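Local coordinates for Ycf48-like protein (Thermosynechococcus elongatus, PDB 5OJ5) that probably assists the early assembly of photosystem II and the replacement of photodamaged D1, and binds the C-terminal prepropeptide of D1, at residues A[236-241]-A[256-261]. Numbering follows the deposited sequence.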
loop_
_atom_site.group_PDB
_atom_site.type_symbol
_atom_site.label_atom_id
_atom_site.label_comp_id
_atom_site.label_asym_id
_atom_site.label_seq_id
_atom_site.Cartn_x
_atom_site.Cartn_y
_atom_site.Cartn_z
ATOM N N GLY A 236 -10.090 -7.410 -12.614
ATOM C CA GLY A 236 -9.324 -7.137 -13.810
ATOM C C GLY A 236 -9.456 -5.728 -14.343
ATOM O O GLY A 236 -9.105 -5.489 -15.509
ATOM N N ARG A 237 -9.943 -4.797 -13.550
ATOM C CA ARG A 237 -10.035 -3.388 -13.912
ATOM C C ARG A 237 -9.026 -2.589 -13.095
ATOM O O ARG A 237 -8.396 -3.098 -12.160
ATOM C CB ARG A 237 -11.454 -2.869 -13.668
ATOM C CG ARG A 237 -12.515 -3.513 -14.572
ATOM C CD ARG A 237 -13.909 -3.009 -14.198
ATOM N NE ARG A 237 -14.265 -3.515 -12.887
ATOM C CZ ARG A 237 -14.968 -2.863 -11.956
ATOM N NH1 ARG A 237 -15.436 -1.624 -12.137
ATOM N NH2 ARG A 237 -15.182 -3.465 -10.805
ATOM N N LEU A 238 -8.896 -1.320 -13.458
ATOM C CA LEU A 238 -8.175 -0.320 -12.692
ATOM C C LEU A 238 -9.162 0.597 -11.989
ATOM O O LEU A 238 -10.274 0.849 -12.468
ATOM C CB LEU A 238 -7.281 0.523 -13.586
ATOM C CG LEU A 238 -6.088 -0.130 -14.318
ATOM C CD1 LEU A 238 -5.506 0.804 -15.426
ATOM C CD2 LEU A 238 -5.042 -0.466 -13.343
ATOM N N TRP A 239 -8.696 1.159 -10.868
ATOM C CA TRP A 239 -9.376 2.258 -10.206
ATOM C C TRP A 239 -8.412 3.433 -10.128
ATOM O O TRP A 239 -7.195 3.257 -10.126
ATOM C CB TRP A 239 -9.895 1.869 -8.800
ATOM C CG TRP A 239 -8.864 1.341 -7.844
ATOM C CD1 TRP A 239 -8.607 0.023 -7.554
ATOM C CD2 TRP A 239 -7.968 2.111 -7.040
ATOM N NE1 TRP A 239 -7.618 -0.077 -6.611
ATOM C CE2 TRP A 239 -7.199 1.190 -6.284
ATOM C CE3 TRP A 239 -7.734 3.483 -6.861
ATOM C CZ2 TRP A 239 -6.221 1.597 -5.381
ATOM C CZ3 TRP A 239 -6.731 3.885 -5.967
ATOM C CH2 TRP A 239 -5.985 2.941 -5.248
ATOM N N MET A 240 -8.983 4.627 -10.011
ATOM C CA MET A 240 -8.223 5.837 -9.767
ATOM C C MET A 240 -8.885 6.699 -8.707
ATOM O O MET A 240 -10.118 6.783 -8.640
ATOM C CB MET A 240 -8.007 6.683 -11.054
ATOM C CG MET A 240 -9.273 7.170 -11.716
ATOM S SD MET A 240 -8.974 8.287 -13.105
ATOM C CE MET A 240 -7.979 7.375 -14.167
ATOM N N ILE A 241 -8.049 7.366 -7.930
ATOM C CA ILE A 241 -8.417 8.482 -7.059
ATOM C C ILE A 241 -7.796 9.732 -7.667
ATOM O O ILE A 241 -6.588 9.747 -7.948
ATOM C CB ILE A 241 -7.884 8.289 -5.633
ATOM C CG1 ILE A 241 -8.558 7.090 -4.973
ATOM C CG2 ILE A 241 -8.088 9.585 -4.831
ATOM C CD1 ILE A 241 -7.886 6.667 -3.662
ATOM N N GLU A 256 -8.161 1.129 -21.037
ATOM C CA GLU A 256 -7.800 2.520 -21.251
ATOM C C GLU A 256 -9.003 3.443 -21.354
ATOM O O GLU A 256 -8.813 4.663 -21.413
ATOM C CB GLU A 256 -6.864 2.668 -22.452
ATOM C CG GLU A 256 -5.478 2.089 -22.187
ATOM C CD GLU A 256 -4.763 1.705 -23.460
ATOM O OE1 GLU A 256 -3.818 0.881 -23.405
ATOM O OE2 GLU A 256 -5.146 2.250 -24.517
ATOM N N ASN A 257 -10.223 2.899 -21.328
ATOM C CA ASN A 257 -11.443 3.692 -21.243
ATOM C C ASN A 257 -11.937 3.725 -19.797
ATOM O O ASN A 257 -11.843 2.737 -19.064
ATOM C CB ASN A 257 -12.548 3.145 -22.156
ATOM C CG ASN A 257 -12.429 3.635 -23.611
ATOM O OD1 ASN A 257 -12.449 2.827 -24.545
ATOM N ND2 ASN A 257 -12.322 4.950 -23.806
ATOM N N TRP A 258 -12.489 4.855 -19.401
ATOM C CA TRP A 258 -12.764 5.121 -18.002
ATOM C C TRP A 258 -14.220 5.545 -17.880
ATOM O O TRP A 258 -14.778 6.203 -18.767
ATOM C CB TRP A 258 -11.784 6.184 -17.453
ATOM C CG TRP A 258 -10.441 5.621 -17.208
ATOM C CD1 TRP A 258 -9.406 5.461 -18.101
ATOM C CD2 TRP A 258 -10.013 5.004 -16.013
ATOM N NE1 TRP A 258 -8.351 4.831 -17.522
ATOM C CE2 TRP A 258 -8.688 4.545 -16.228
ATOM C CE3 TRP A 258 -10.587 4.833 -14.739
ATOM C CZ2 TRP A 258 -7.966 3.934 -15.266
ATOM C CZ3 TRP A 258 -9.829 4.202 -13.785
ATOM C CH2 TRP A 258 -8.535 3.794 -14.056
ATOM N N GLY A 259 -14.826 5.140 -16.778
ATOM C CA GLY A 259 -16.212 5.428 -16.482
ATOM C C GLY A 259 -16.424 6.811 -15.896
ATOM O O GLY A 259 -15.527 7.652 -15.857
ATOM N N GLU A 260 -17.659 7.042 -15.447
ATOM C CA GLU A 260 -18.030 8.324 -14.865
ATOM C C GLU A 260 -17.208 8.655 -13.625
ATOM O O GLU A 260 -16.813 7.791 -12.844
ATOM C CB GLU A 260 -19.532 8.348 -14.513
ATOM C CG GLU A 260 -19.898 7.832 -13.100
ATOM C CD GLU A 260 -21.408 7.725 -12.803
ATOM O OE1 GLU A 260 -21.989 6.646 -13.044
ATOM O OE2 GLU A 260 -22.007 8.711 -12.304
ATOM N N LEU A 261 -16.960 9.935 -13.451
ATOM C CA LEU A 261 -16.257 10.415 -12.283
ATOM C C LEU A 261 -17.229 10.452 -11.106
ATOM O O LEU A 261 -18.242 11.149 -11.162
ATOM C CB LEU A 261 -15.665 11.783 -12.623
ATOM C CG LEU A 261 -14.616 12.296 -11.641
ATOM C CD1 LEU A 261 -13.429 11.332 -11.484
ATOM C CD2 LEU A 261 -14.158 13.682 -12.039
#
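Leu238 opens the contact by setting its CB 3.5 Å from CH2 of Trp258, approaching obliquely. CG lies beside the backbone N (chi1 -65°), and from there the branch carries Leu238 CD1 to 4.0 Å from Trp258 CZ2; a branched aliphatic chain suits this buried place, packing two carbons against the outer ring. At Trp239 the strand alternates: its own indole leaves from the other side of the sheet, and Trp239 C lies 3.9 Å from Trp258 CH2, near the plane of the Trp258 ring. Met240 returns to the side of Leu238 and covers one face. Met240 CG, between the backbone N and the carbonyl carbon (chi1 61°), comes 3.7 Å from Trp258 CZ3, and the bend at chi3 brings the methyl inward. Met240 CE sits 3.4 Å from the centroid of the Trp258 six-membered ring, 2° off the normal, an almost axial CH-pi contact; Met240 SD, 4.3 Å from that centroid, adds a Met-aromatic contact. A flexible thioether can lay both sulfur and methyl over a flat ring. The broad indole of Trp258 suits its loop, reaching the middle strand while NE1 makes a weak hydrogen bond with Tyr206 OH. Trp258 packs the loop following strand 246-251 against one face of this blade of the seven-bladed beta-propeller, over strand 238-242 and Met230 of strand 227-232, while Trp239 faces strand 272-277 of the next sheet.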